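Local structure of flavodoxin (Methanosarcina acetivorans C2A, 5WID) at residues S11-A16 with H120-K125; K103-E106 with T110-D113; K15-A20 with Q128-L133; G81-A86 with A138-H143; D43-A48 with V75-Q80. The protein is a flavodoxin that binds flavin mononucleotide and probably serves as an electron carrier. All coordinates share one frame; numbering follows the deposited sequence.

Contact 1: residues S11-A16 with H120-K125; sequences SGNTKA and HKPTDK. With FMN (flavin mononucleotide), chain D.
Asn-13 meets Lys-121 and Pro-122 by packing alone. Its OD1 rests 3.5 Å from Lys-121 CA, the lysine's first methylenes crossing the amide at about a right angle. Pro-122 brings its ring CG to 3.8 Å from the Asn-13 carbonyl O; a stiff, apolar ring suits this buried place against the start of a helix. The hydrogen bonds run instead to the flavin mononucleotide. With CG beside its own backbone N (chi1 -68°), Asn-13 sends ND2 to the ribityl chain, where it gives FMN O4' a bond of 2.9 Å. The phosphate lies at the N-terminus of helix 13-27. Ser-11 OG bonds to FMN O3P at 2.6 Å, and Ser-11 N and Asn-13 N share that acceptor. Thr-14 N reaches FMN O1P at 2.7 Å, alongside Thr-14 OG1. At Gly-12, the N-cap, the backbone turn would push any CB into the carbonyl O of Ser-11. With an alanine in place of Asn-13, O4' would probably lose this donor and Lys-121 its neighbour. Hydroxyls on short side chains and backbone amides thus grip the phosphate here, and the helix N-terminus is likely to offset part of its negative charge, as in the phosphate loop of other flavodoxins.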
# COMPACT_ATOMS: atom_id res chain seq x y z
N SER A 11 1.37 -5.51 -14.84
CA SER A 11 2.54 -5.46 -15.71
C SER A 11 3.81 -5.12 -14.95
O SER A 11 4.86 -4.98 -15.58
CB SER A 11 2.33 -4.44 -16.85
OG SER A 11 2.56 -3.09 -16.43
N GLY A 12 3.75 -4.96 -13.63
CA GLY A 12 4.93 -4.73 -12.82
C GLY A 12 5.08 -3.32 -12.27
O GLY A 12 5.96 -3.10 -11.42
N ASN A 13 4.26 -2.36 -12.68
CA ASN A 13 4.53 -0.98 -12.28
C ASN A 13 4.20 -0.74 -10.81
O ASN A 13 5.01 -0.19 -10.06
CB ASN A 13 3.76 -0.02 -13.19
CG ASN A 13 4.29 -0.02 -14.63
OD1 ASN A 13 5.47 -0.33 -14.87
ND2 ASN A 13 3.42 0.30 -15.58
N THR A 14 3.00 -1.16 -10.38
CA THR A 14 2.67 -1.05 -8.96
C THR A 14 3.56 -1.95 -8.11
O THR A 14 3.90 -1.60 -6.97
CB THR A 14 1.19 -1.39 -8.75
OG1 THR A 14 0.41 -0.52 -9.60
CG2 THR A 14 0.74 -1.21 -7.28
N LYS A 15 3.97 -3.10 -8.65
CA LYS A 15 4.92 -3.93 -7.92
C LYS A 15 6.24 -3.20 -7.70
O LYS A 15 6.80 -3.24 -6.59
CB LYS A 15 5.17 -5.24 -8.68
CG LYS A 15 6.21 -6.17 -8.04
CD LYS A 15 6.33 -7.50 -8.82
CE LYS A 15 7.27 -8.48 -8.12
NZ LYS A 15 8.66 -7.96 -8.12
N ALA A 16 6.74 -2.52 -8.73
CA ALA A 16 7.97 -1.75 -8.58
C ALA A 16 7.81 -0.68 -7.51
O ALA A 16 8.73 -0.45 -6.71
CB ALA A 16 8.37 -1.12 -9.92
N HIS A 120 2.31 5.46 -15.42
CA HIS A 120 3.04 4.49 -16.28
C HIS A 120 4.19 3.86 -15.49
O HIS A 120 4.04 3.56 -14.29
CB HIS A 120 3.47 5.18 -17.56
CG HIS A 120 2.38 5.92 -18.25
ND1 HIS A 120 1.20 5.32 -18.64
CD2 HIS A 120 2.28 7.22 -18.63
CE1 HIS A 120 0.43 6.21 -19.24
NE2 HIS A 120 1.05 7.37 -19.24
N LYS A 121 5.33 3.63 -16.13
CA LYS A 121 6.42 2.94 -15.45
C LYS A 121 7.19 3.92 -14.57
O LYS A 121 7.62 4.97 -15.05
CB LYS A 121 7.38 2.32 -16.46
CG LYS A 121 8.55 1.61 -15.83
CD LYS A 121 9.48 1.09 -16.93
CE LYS A 121 10.74 0.47 -16.34
NZ LYS A 121 10.45 -0.84 -15.70
N PRO A 122 7.36 3.61 -13.29
CA PRO A 122 8.12 4.51 -12.40
C PRO A 122 9.54 4.71 -12.90
O PRO A 122 10.26 3.74 -13.16
CB PRO A 122 8.09 3.78 -11.05
CG PRO A 122 6.84 2.94 -11.10
CD PRO A 122 6.73 2.50 -12.55
N THR A 123 9.93 5.97 -13.04
CA THR A 123 11.33 6.33 -13.26
C THR A 123 12.12 6.15 -11.97
O THR A 123 11.57 5.92 -10.89
CB THR A 123 11.46 7.78 -13.71
OG1 THR A 123 11.06 8.63 -12.63
CG2 THR A 123 10.57 8.06 -14.93
N ASP A 124 13.44 6.32 -12.07
CA ASP A 124 14.24 6.30 -10.85
C ASP A 124 13.78 7.36 -9.85
O ASP A 124 13.69 7.09 -8.65
CB ASP A 124 15.73 6.46 -11.17
CG ASP A 124 16.31 5.21 -11.82
OD1 ASP A 124 17.37 5.29 -12.45
OD2 ASP A 124 15.68 4.14 -11.69
N LYS A 125 13.47 8.57 -10.33
CA LYS A 125 13.02 9.61 -9.40
C LYS A 125 11.65 9.27 -8.82
O LYS A 125 11.39 9.54 -7.64
CB LYS A 125 13.00 10.99 -10.07
CG LYS A 125 12.81 12.17 -9.08
CD LYS A 125 13.14 13.52 -9.72
CE LYS A 125 12.02 14.00 -10.66
NZ LYS A 125 10.76 14.36 -9.94
N1 FMN D . -5.30 3.81 -16.20
C2 FMN D . -6.14 4.76 -15.66
O2 FMN D . -5.65 5.74 -15.09
N3 FMN D . -7.51 4.61 -15.76
C4 FMN D . -8.07 3.52 -16.38
O4 FMN D . -9.30 3.43 -16.44
C4A FMN D . -7.22 2.56 -16.94
N5 FMN D . -7.73 1.46 -17.59
C5A FMN D . -6.88 0.52 -18.14
C6 FMN D . -7.43 -0.58 -18.80
C7 FMN D . -6.59 -1.53 -19.36
C7M FMN D . -7.20 -2.71 -20.06
C8 FMN D . -5.21 -1.39 -19.27
C8M FMN D . -4.29 -2.41 -19.88
C9 FMN D . -4.65 -0.28 -18.61
C9A FMN D . -5.50 0.67 -18.05
N10 FMN D . -4.97 1.77 -17.39
C10 FMN D . -5.83 2.71 -16.85
C1' FMN D . -3.50 1.97 -17.29
C2' FMN D . -2.83 1.19 -16.16
O2' FMN D . -3.31 1.57 -14.88
C3' FMN D . -1.34 1.50 -16.25
O3' FMN D . -0.82 0.90 -17.42
C4' FMN D . -0.53 1.05 -15.03
O4' FMN D . 0.79 1.53 -15.19
C5' FMN D . -0.51 -0.47 -14.83
O5' FMN D . 0.19 -0.72 -13.62
P FMN D . 0.47 -2.23 -13.15
O1P FMN D . 0.87 -2.16 -11.70
O2P FMN D . -0.80 -3.03 -13.31
O3P FMN D . 1.58 -2.79 -14.00

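Contact 2: residues K103-E106 with T110-D113; sequences KMRE and TVMD
Val-111 overlaps the last turn of helix 96-106 with one methyl, CG2, which lies 3.6 Å from Met-104 CB and 3.7 Å from Arg-105 CG. Both helix side chains cross the valine at about a right angle; beta-branched, valine suits a strand and offers a methyl close to the backbone. Met-104 touches chiefly with CB: the rest of the chain leads away from Val-111, and its side chain packs also on Met-70 of helix 64-76. Arg-105 does the reverse. Extended from CG to NE, it carries its guanidinium past Val-111 toward two waters that bond to the strand backbone, with NE 4.0 Å from Val-111 CB. One water accepts a bond from Val-111 N and a weak one from Arg-105 NE. The other lies in plane at the guanidinium edge, accepts from Arg-105 NH2 at 3.0 Å, and donates to Val-111 O and, at 2.8 Å, to Asp-113 OD1. The opposite charges of Arg-105 and Asp-113 therefore meet through water, NH2 and OD1 being 4.7 Å apart. The backbones of Thr-110 and Met-112 bond to Gly-84 of the neighbouring strand, whereas the Val-111 amide and carbonyl turn to these waters, as on an edge strand. Such packing of a helix end on the strand that follows it is that of the beta-alpha-beta crossover, formed here by strand 83-90, helix 96-106 and strand 110-119.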
# COMPACT_ATOMS: atom_id res chain seq x y z
N LYS A 103 -11.49 3.53 1.23
CA LYS A 103 -11.87 2.28 1.89
C LYS A 103 -11.16 2.12 3.23
O LYS A 103 -11.79 1.73 4.22
CB LYS A 103 -11.51 1.09 1.00
CG LYS A 103 -12.64 0.53 0.20
CD LYS A 103 -12.22 -0.81 -0.40
CE LYS A 103 -12.99 -1.08 -1.67
NZ LYS A 103 -14.43 -1.13 -1.38
N MET A 104 -9.86 2.41 3.27
CA MET A 104 -9.11 2.29 4.52
C MET A 104 -9.68 3.20 5.60
O MET A 104 -9.81 2.79 6.76
CB MET A 104 -7.64 2.61 4.29
CG MET A 104 -6.94 1.58 3.44
SD MET A 104 -5.22 2.10 3.20
CE MET A 104 -4.41 0.53 3.26
N ARG A 105 -10.01 4.45 5.24
CA ARG A 105 -10.57 5.37 6.23
C ARG A 105 -11.92 4.86 6.74
O ARG A 105 -12.20 4.94 7.94
CB ARG A 105 -10.70 6.77 5.62
CG ARG A 105 -9.37 7.45 5.39
CD ARG A 105 -9.51 8.92 5.01
NE ARG A 105 -8.24 9.46 4.53
CZ ARG A 105 -7.96 9.65 3.24
NH1 ARG A 105 -8.86 9.35 2.31
NH2 ARG A 105 -6.78 10.14 2.87
N GLU A 106 -12.75 4.31 5.85
CA GLU A 106 -14.04 3.78 6.25
C GLU A 106 -13.89 2.63 7.23
O GLU A 106 -14.78 2.39 8.05
CB GLU A 106 -14.82 3.31 5.02
CG GLU A 106 -15.62 4.40 4.33
CD GLU A 106 -16.06 3.99 2.93
OE1 GLU A 106 -16.76 4.80 2.27
OE2 GLU A 106 -15.72 2.87 2.49
N THR A 110 -6.01 5.08 9.97
CA THR A 110 -5.50 6.43 9.78
C THR A 110 -4.54 6.39 8.60
O THR A 110 -3.43 5.85 8.71
CB THR A 110 -4.80 6.96 11.02
OG1 THR A 110 -5.71 6.95 12.12
CG2 THR A 110 -4.31 8.39 10.78
N VAL A 111 -4.98 6.95 7.47
CA VAL A 111 -4.25 6.88 6.22
C VAL A 111 -3.25 8.03 6.17
O VAL A 111 -3.62 9.20 6.31
CB VAL A 111 -5.20 6.93 5.01
CG1 VAL A 111 -4.40 7.00 3.71
CG2 VAL A 111 -6.11 5.73 5.03
N MET A 112 -1.99 7.69 5.98
CA MET A 112 -0.96 8.70 5.86
C MET A 112 -1.07 9.47 4.55
O MET A 112 -1.48 8.93 3.52
CB MET A 112 0.41 8.06 5.93
CG MET A 112 0.73 7.56 7.29
SD MET A 112 2.38 6.94 7.25
CE MET A 112 3.27 8.25 6.45
N ASP A 113 -0.71 10.73 4.61
CA ASP A 113 -0.37 11.43 3.38
C ASP A 113 1.11 11.19 3.07
O ASP A 113 1.93 11.07 3.98
CB ASP A 113 -0.60 12.93 3.52
CG ASP A 113 -2.04 13.30 3.78
OD1 ASP A 113 -2.93 12.85 3.02
OD2 ASP A 113 -2.29 14.07 4.73
O HOH W 1 -7.10 8.91 7.43
O HOH W 2 -4.50 11.14 4.54

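Contact 3: residues K15-A20 with Q128-L133; sequences KAMAEA and QECKRL
Met-17 curls round the sulfur of Cys-130, and its chain can be followed from base to tip. CB comes first, 3.7 Å from Cys-130 SG. CG, set beside the backbone N by a chi1 of -65°, keeps almost the same distance at 3.8 Å. SD continues inward, and the bend at chi3 (68°) then swings the methyl back, so that CE lies 3.9 Å from the same SG. Flexible and unbranched, methionine can wrap a neighbour in this way and still touch the sheet, where its side chain lies against Leu-116 and Ile-118 of strand 110-119 and Phe-87 of strand 83-90. Cysteine suits the other side because it is small and only mildly polar: its CB meets Ala-20 CB at 3.6 Å, and the buried side chain also touches Leu-116 and Ile-21. Ala-20, a single methyl, lets the backbones draw near. There Lys-131 CA stands 3.4 Å from Ala-20 O in a CA-H...O contact, and the rest of the lysine runs out, fully extended, away from residues 15-20, its side chain touching Asn-23 one turn on. The axes of segments 15-20 and 128-133 approach to 8.1 Å, a closeness that residues as small as alanine and cysteine allow, and cross at -47°, near the value expected when ridges of residues four apart pack into grooves. The first and last helices of the chain thus lie side by side against one face of the central sheet, an arrangement characteristic of the doubly wound flavodoxin fold.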
# COMPACT_ATOMS: atom_id res chain seq x y z
N LYS A 15 3.97 -3.10 -8.65
CA LYS A 15 4.92 -3.93 -7.92
C LYS A 15 6.24 -3.20 -7.70
O LYS A 15 6.80 -3.24 -6.59
CB LYS A 15 5.17 -5.24 -8.68
CG LYS A 15 6.21 -6.17 -8.04
CD LYS A 15 6.33 -7.50 -8.82
CE LYS A 15 7.27 -8.48 -8.12
NZ LYS A 15 8.66 -7.96 -8.12
N ALA A 16 6.74 -2.52 -8.73
CA ALA A 16 7.97 -1.75 -8.58
C ALA A 16 7.81 -0.68 -7.51
O ALA A 16 8.73 -0.45 -6.71
CB ALA A 16 8.37 -1.12 -9.92
N MET A 17 6.66 -0.01 -7.48
CA MET A 17 6.40 0.98 -6.43
C MET A 17 6.45 0.34 -5.06
O MET A 17 7.06 0.87 -4.13
CB MET A 17 5.03 1.64 -6.64
CG MET A 17 4.94 2.46 -7.91
SD MET A 17 3.29 3.16 -8.12
CE MET A 17 3.21 4.36 -6.77
N ALA A 18 5.79 -0.81 -4.93
CA ALA A 18 5.69 -1.50 -3.64
C ALA A 18 7.06 -1.88 -3.12
O ALA A 18 7.35 -1.74 -1.92
CB ALA A 18 4.81 -2.75 -3.79
N GLU A 19 7.93 -2.38 -4.00
CA GLU A 19 9.26 -2.78 -3.55
C GLU A 19 10.08 -1.59 -3.10
O GLU A 19 10.86 -1.70 -2.14
CB GLU A 19 9.97 -3.54 -4.67
CG GLU A 19 9.26 -4.88 -4.86
CD GLU A 19 9.66 -5.62 -6.10
OE1 GLU A 19 10.36 -5.05 -6.95
OE2 GLU A 19 9.25 -6.79 -6.21
N ALA A 20 9.90 -0.44 -3.75
CA ALA A 20 10.63 0.76 -3.33
C ALA A 20 10.09 1.29 -2.00
O ALA A 20 10.88 1.77 -1.17
CB ALA A 20 10.55 1.84 -4.41
N GLN A 128 12.19 7.02 -6.00
CA GLN A 128 12.62 7.75 -4.81
C GLN A 128 11.41 8.31 -4.06
O GLN A 128 11.40 8.33 -2.82
CB GLN A 128 13.59 8.87 -5.20
CG GLN A 128 14.98 8.38 -5.59
CD GLN A 128 15.65 7.55 -4.50
OE1 GLN A 128 15.72 7.96 -3.34
NE2 GLN A 128 16.13 6.36 -4.86
N GLU A 129 10.38 8.77 -4.78
CA GLU A 129 9.14 9.16 -4.11
C GLU A 129 8.58 8.00 -3.31
O GLU A 129 8.11 8.18 -2.18
CB GLU A 129 8.07 9.62 -5.11
CG GLU A 129 8.51 10.69 -6.05
CD GLU A 129 8.40 12.07 -5.45
OE1 GLU A 129 7.94 12.19 -4.29
OE2 GLU A 129 8.77 13.03 -6.16
N CYS A 130 8.58 6.80 -3.91
CA CYS A 130 8.09 5.61 -3.23
C CYS A 130 8.91 5.31 -1.99
O CYS A 130 8.36 5.02 -0.92
CB CYS A 130 8.12 4.42 -4.20
SG CYS A 130 6.97 4.62 -5.59
N LYS A 131 10.24 5.36 -2.12
CA LYS A 131 11.11 5.15 -0.96
C LYS A 131 10.79 6.13 0.17
O LYS A 131 10.79 5.75 1.35
CB LYS A 131 12.58 5.26 -1.38
CG LYS A 131 13.54 4.89 -0.26
CD LYS A 131 15.00 4.91 -0.72
CE LYS A 131 15.93 4.60 0.45
NZ LYS A 131 17.35 4.63 0.01
N ARG A 132 10.54 7.40 -0.18
CA ARG A 132 10.20 8.41 0.82
C ARG A 132 8.89 8.06 1.53
O ARG A 132 8.78 8.22 2.75
CB ARG A 132 10.12 9.78 0.15
CG ARG A 132 9.61 10.98 0.98
CD ARG A 132 9.95 10.92 2.45
NE ARG A 132 11.35 11.14 2.71
CZ ARG A 132 11.87 11.23 3.93
NH1 ARG A 132 11.12 11.08 5.00
NH2 ARG A 132 13.16 11.45 4.05
N LEU A 133 7.88 7.58 0.80
CA LEU A 133 6.66 7.13 1.47
C LEU A 133 6.98 6.02 2.47
O LEU A 133 6.44 6.01 3.59
CB LEU A 133 5.61 6.68 0.44
CG LEU A 133 4.34 6.06 1.05
CD1 LEU A 133 3.61 7.05 1.97
CD2 LEU A 133 3.41 5.57 -0.06

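Contact 4: residues G81-A86 with A138-H143; sequences GKIGAA and AEKVKH
Ile-83 makes the apolar contacts of this meeting, reaching from the sheet to the last turns of helix 124-143. Its tip, CD1, touches Lys-140 CG at 3.6 Å and Val-141 CG2 at 3.9 Å; CG1 follows behind, 3.8 Å from Lys-140 CG. CD1 also comes to 3.8 Å from the backbone N of Val-141, a van der Waals approach to the helix surface. A chi1 of -61° puts CG1 beside the backbone N, and the long branch can then stretch toward the helix. Lys-140 offers only its aliphatic part: CG, anti to the backbone N (chi1 -169°), lies by the isoleucine, and the bends at chi2 and chi3 take the rest of the chain away. Val-141, short and branched, fills a buried place and packs also on Ala-50 and Met-1. The polar contacts lie to the side of this patch: in the strand the backbones of Ile-83 and Gly-84 bond to strands on either side, through Ile-51 and Thr-110 respectively. Cutting Ile-83 back to an alanine is likely to open a gap between strand and helix and to take from Lys-140 CG one of its apolar partners. The attraction across this pair is thus dispersion and the exclusion of water, and the lysine can serve it with its carbon chain while its charge stays at the surface.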
# COMPACT_ATOMS: atom_id res chain seq x y z
N GLY A 81 -7.64 1.74 13.77
CA GLY A 81 -6.57 2.43 14.47
C GLY A 81 -5.18 2.23 13.90
O GLY A 81 -4.24 2.86 14.39
N LYS A 82 -5.02 1.37 12.90
CA LYS A 82 -3.70 1.11 12.35
C LYS A 82 -3.32 2.17 11.32
O LYS A 82 -4.18 2.85 10.74
CB LYS A 82 -3.64 -0.26 11.68
CG LYS A 82 -3.73 -1.41 12.67
CD LYS A 82 -3.40 -2.72 11.96
CE LYS A 82 -3.41 -3.88 12.94
NZ LYS A 82 -2.96 -5.14 12.26
N ILE A 83 -2.01 2.28 11.09
CA ILE A 83 -1.48 3.16 10.06
C ILE A 83 -1.76 2.54 8.70
O ILE A 83 -1.43 1.37 8.46
CB ILE A 83 0.02 3.37 10.26
CG1 ILE A 83 0.31 4.02 11.62
CG2 ILE A 83 0.62 4.15 9.09
CD1 ILE A 83 1.69 3.67 12.16
N GLY A 84 -2.37 3.31 7.81
CA GLY A 84 -2.55 2.85 6.44
C GLY A 84 -1.84 3.75 5.44
O GLY A 84 -1.54 4.90 5.74
N ALA A 85 -1.58 3.21 4.24
CA ALA A 85 -1.05 4.00 3.14
C ALA A 85 -1.59 3.42 1.84
O ALA A 85 -1.84 2.21 1.75
CB ALA A 85 0.49 4.03 3.12
N ALA A 86 -1.76 4.27 0.83
CA ALA A 86 -2.39 3.86 -0.42
C ALA A 86 -1.54 4.32 -1.59
O ALA A 86 -1.01 5.44 -1.57
CB ALA A 86 -3.82 4.45 -0.53
N ALA A 138 7.73 4.09 8.13
CA ALA A 138 8.56 3.59 9.21
C ALA A 138 8.62 4.59 10.37
O ALA A 138 8.53 4.19 11.54
CB ALA A 138 9.96 3.28 8.69
N GLU A 139 8.75 5.88 10.07
CA GLU A 139 8.83 6.87 11.14
C GLU A 139 7.53 6.96 11.91
O GLU A 139 7.53 7.13 13.13
CB GLU A 139 9.22 8.23 10.55
CG GLU A 139 10.68 8.30 10.12
CD GLU A 139 11.63 7.98 11.26
OE1 GLU A 139 11.37 8.39 12.40
OE2 GLU A 139 12.64 7.29 11.01
N LYS A 140 6.40 6.83 11.21
CA LYS A 140 5.10 6.81 11.87
C LYS A 140 4.97 5.60 12.78
O LYS A 140 4.48 5.71 13.92
CB LYS A 140 3.99 6.83 10.82
CG LYS A 140 2.59 7.08 11.36
CD LYS A 140 2.43 8.51 11.84
CE LYS A 140 2.23 9.46 10.67
NZ LYS A 140 1.93 10.85 11.13
N VAL A 141 5.40 4.43 12.30
CA VAL A 141 5.36 3.21 13.11
C VAL A 141 6.19 3.40 14.38
O VAL A 141 5.73 3.10 15.49
CB VAL A 141 5.87 2.01 12.30
CG1 VAL A 141 6.17 0.82 13.21
CG2 VAL A 141 4.84 1.62 11.25
N LYS A 142 7.41 3.91 14.23
CA LYS A 142 8.29 4.05 15.39
C LYS A 142 7.81 5.12 16.35
O LYS A 142 8.05 5.02 17.55
CB LYS A 142 9.72 4.35 14.92
CG LYS A 142 10.33 3.20 14.12
CD LYS A 142 11.84 3.30 14.03
CE LYS A 142 12.27 4.44 13.13
NZ LYS A 142 13.73 4.38 12.83
N HIS A 143 7.11 6.14 15.84
CA HIS A 143 6.58 7.18 16.71
C HIS A 143 5.48 6.65 17.62
O HIS A 143 5.27 7.18 18.71
CB HIS A 143 6.08 8.36 15.88
CG HIS A 143 5.45 9.45 16.70
ND1 HIS A 143 4.08 9.58 16.83
CD2 HIS A 143 5.99 10.45 17.42
CE1 HIS A 143 3.81 10.61 17.61
NE2 HIS A 143 4.96 11.16 17.98

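Contact 5: residues D43-A48 with V75-Q80; sequences DELKEA and VASNPQ
Peptide groups are the flat elements where Lys-46 and Leu-45 meet Ser-77; no ring takes part. Near the carbonyl of Ser-77 lies the aliphatic chain of Lys-46, with CG 3.7 Å from Ser-77 O, and a water that donates a bond of 2.8 Å to the same oxygen. That water stands also 3.4 Å from Leu-45 O, at best a weak bond. Farther out, the lysine runs extended past the carbonyl of Ala-76, and CE comes to 4.1 Å from Ala-76 O. Only methylenes of Lys-46 do this touching. Deeper in, Leu-45 CB meets Ser-77 CB at 3.6 Å. In this alpha/beta fold the two segments are the end of helix 42-47 and the turn that follows helix 64-76, which come together on one face of the sheet, over strand 2-8; Leu-45 packs its side chain against Phe-69, Thr-73 and Leu-74 and against Ile-4 and Val-6 of that strand. Serine is small enough to let the backbones approach, CA to CA, within 5.1 Å at Lys-46 and Ser-77. Its hydroxyl, set between backbone N and carbonyl carbon (chi1 76°), turns back to hydrogen-bond Leu-74 O, so a buried polar atom is paired within its own helix end. Just beyond it, Asn-78 leaves helical geometry with a positive phi, a conformation asparagine adopts more readily than most residues.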
# COMPACT_ATOMS: atom_id res chain seq x y z
N ASP A 43 -3.22 -13.55 9.04
CA ASP A 43 -2.40 -13.31 10.23
C ASP A 43 -1.30 -12.29 9.98
O ASP A 43 -0.90 -11.57 10.91
CB ASP A 43 -1.76 -14.61 10.73
CG ASP A 43 -2.74 -15.50 11.47
OD1 ASP A 43 -2.47 -16.71 11.57
OD2 ASP A 43 -3.77 -14.99 11.95
N GLU A 44 -0.77 -12.23 8.75
CA GLU A 44 0.27 -11.24 8.46
C GLU A 44 -0.29 -9.82 8.52
O GLU A 44 0.41 -8.90 8.96
CB GLU A 44 0.90 -11.53 7.10
CG GLU A 44 1.69 -12.83 7.12
CD GLU A 44 2.20 -13.26 5.75
OE1 GLU A 44 1.48 -13.10 4.75
OE2 GLU A 44 3.34 -13.78 5.69
N LEU A 45 -1.54 -9.63 8.09
CA LEU A 45 -2.18 -8.32 8.22
C LEU A 45 -2.43 -7.99 9.69
O LEU A 45 -2.17 -6.86 10.14
CB LEU A 45 -3.50 -8.30 7.44
CG LEU A 45 -3.40 -8.39 5.92
CD1 LEU A 45 -4.80 -8.44 5.30
CD2 LEU A 45 -2.60 -7.25 5.36
N LYS A 46 -2.94 -8.97 10.46
CA LYS A 46 -3.20 -8.75 11.88
C LYS A 46 -1.93 -8.39 12.63
O LYS A 46 -1.96 -7.56 13.56
CB LYS A 46 -3.83 -10.00 12.50
CG LYS A 46 -5.23 -10.34 11.98
CD LYS A 46 -5.66 -11.70 12.51
CE LYS A 46 -7.16 -11.91 12.36
NZ LYS A 46 -7.60 -13.18 13.03
N GLU A 47 -0.80 -8.99 12.25
CA GLU A 47 0.45 -8.75 12.96
C GLU A 47 1.00 -7.35 12.72
O GLU A 47 1.69 -6.80 13.58
CB GLU A 47 1.48 -9.81 12.54
CG GLU A 47 2.89 -9.57 13.06
CD GLU A 47 3.95 -10.39 12.33
OE1 GLU A 47 5.04 -10.56 12.89
OE2 GLU A 47 3.68 -10.86 11.20
N ALA A 48 0.70 -6.75 11.57
CA ALA A 48 1.37 -5.52 11.15
C ALA A 48 0.83 -4.28 11.87
O ALA A 48 -0.37 -4.16 12.11
CB ALA A 48 1.22 -5.34 9.64
N VAL A 75 -10.71 -6.12 5.91
CA VAL A 75 -11.71 -5.85 6.94
C VAL A 75 -11.63 -6.91 8.04
O VAL A 75 -11.72 -6.58 9.23
CB VAL A 75 -13.12 -5.78 6.34
CG1 VAL A 75 -14.17 -5.70 7.44
CG2 VAL A 75 -13.24 -4.56 5.43
N ALA A 76 -11.43 -8.17 7.67
CA ALA A 76 -11.41 -9.25 8.65
C ALA A 76 -10.18 -9.20 9.55
O ALA A 76 -10.17 -9.84 10.61
CB ALA A 76 -11.46 -10.62 7.96
N SER A 77 -9.14 -8.47 9.15
CA SER A 77 -7.92 -8.36 9.94
C SER A 77 -8.03 -7.36 11.08
O SER A 77 -7.05 -7.17 11.81
CB SER A 77 -6.74 -7.99 9.03
OG SER A 77 -6.76 -6.61 8.67
N ASN A 78 -9.20 -6.74 11.27
CA ASN A 78 -9.43 -5.78 12.35
C ASN A 78 -8.39 -4.67 12.31
O ASN A 78 -7.59 -4.54 13.24
CB ASN A 78 -9.42 -6.47 13.72
CG ASN A 78 -10.66 -7.31 13.97
OD1 ASN A 78 -11.61 -7.29 13.19
ND2 ASN A 78 -10.66 -8.05 15.08
N PRO A 79 -8.37 -3.84 11.27
CA PRO A 79 -7.34 -2.81 11.14
C PRO A 79 -7.67 -1.47 11.78
O PRO A 79 -6.95 -0.50 11.53
CB PRO A 79 -7.23 -2.65 9.61
CG PRO A 79 -8.67 -2.82 9.17
CD PRO A 79 -9.30 -3.81 10.12
N GLN A 80 -8.73 -1.39 12.59
CA GLN A 80 -9.10 -0.12 13.21
C GLN A 80 -7.93 0.45 13.99
O GLN A 80 -7.28 -0.25 14.77
CB GLN A 80 -10.30 -0.32 14.13
CG GLN A 80 -11.47 -1.00 13.45
CD GLN A 80 -11.61 -2.48 13.80
OE1 GLN A 80 -10.64 -3.26 13.73
NE2 GLN A 80 -12.82 -2.89 14.17
O HOH W 3 -5.23 -5.40 10.71

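Contacts 1 and 3 start from the same part of the chain, share helices 13-27 and 124-143 and lie with centres 9 Å apart, touching through Pro-122 and Met-17. Contact 4 uses the far end of helix 124-143, with its centre 23 Å from that of contact 1. Contacts 2 and 4, with centres 10 Å apart, share the sheet through neighbouring strands 110-119 and 83-90. Contact 5 closes earliest along the chain and is nested, like contact 2, inside the loop closed by contact 1; Lys-82 ties it to contact 4. Flavin is thus held at one end of the sheet, whereas contacts 2, 4 and 5 lie across the chain's centre from contact 1.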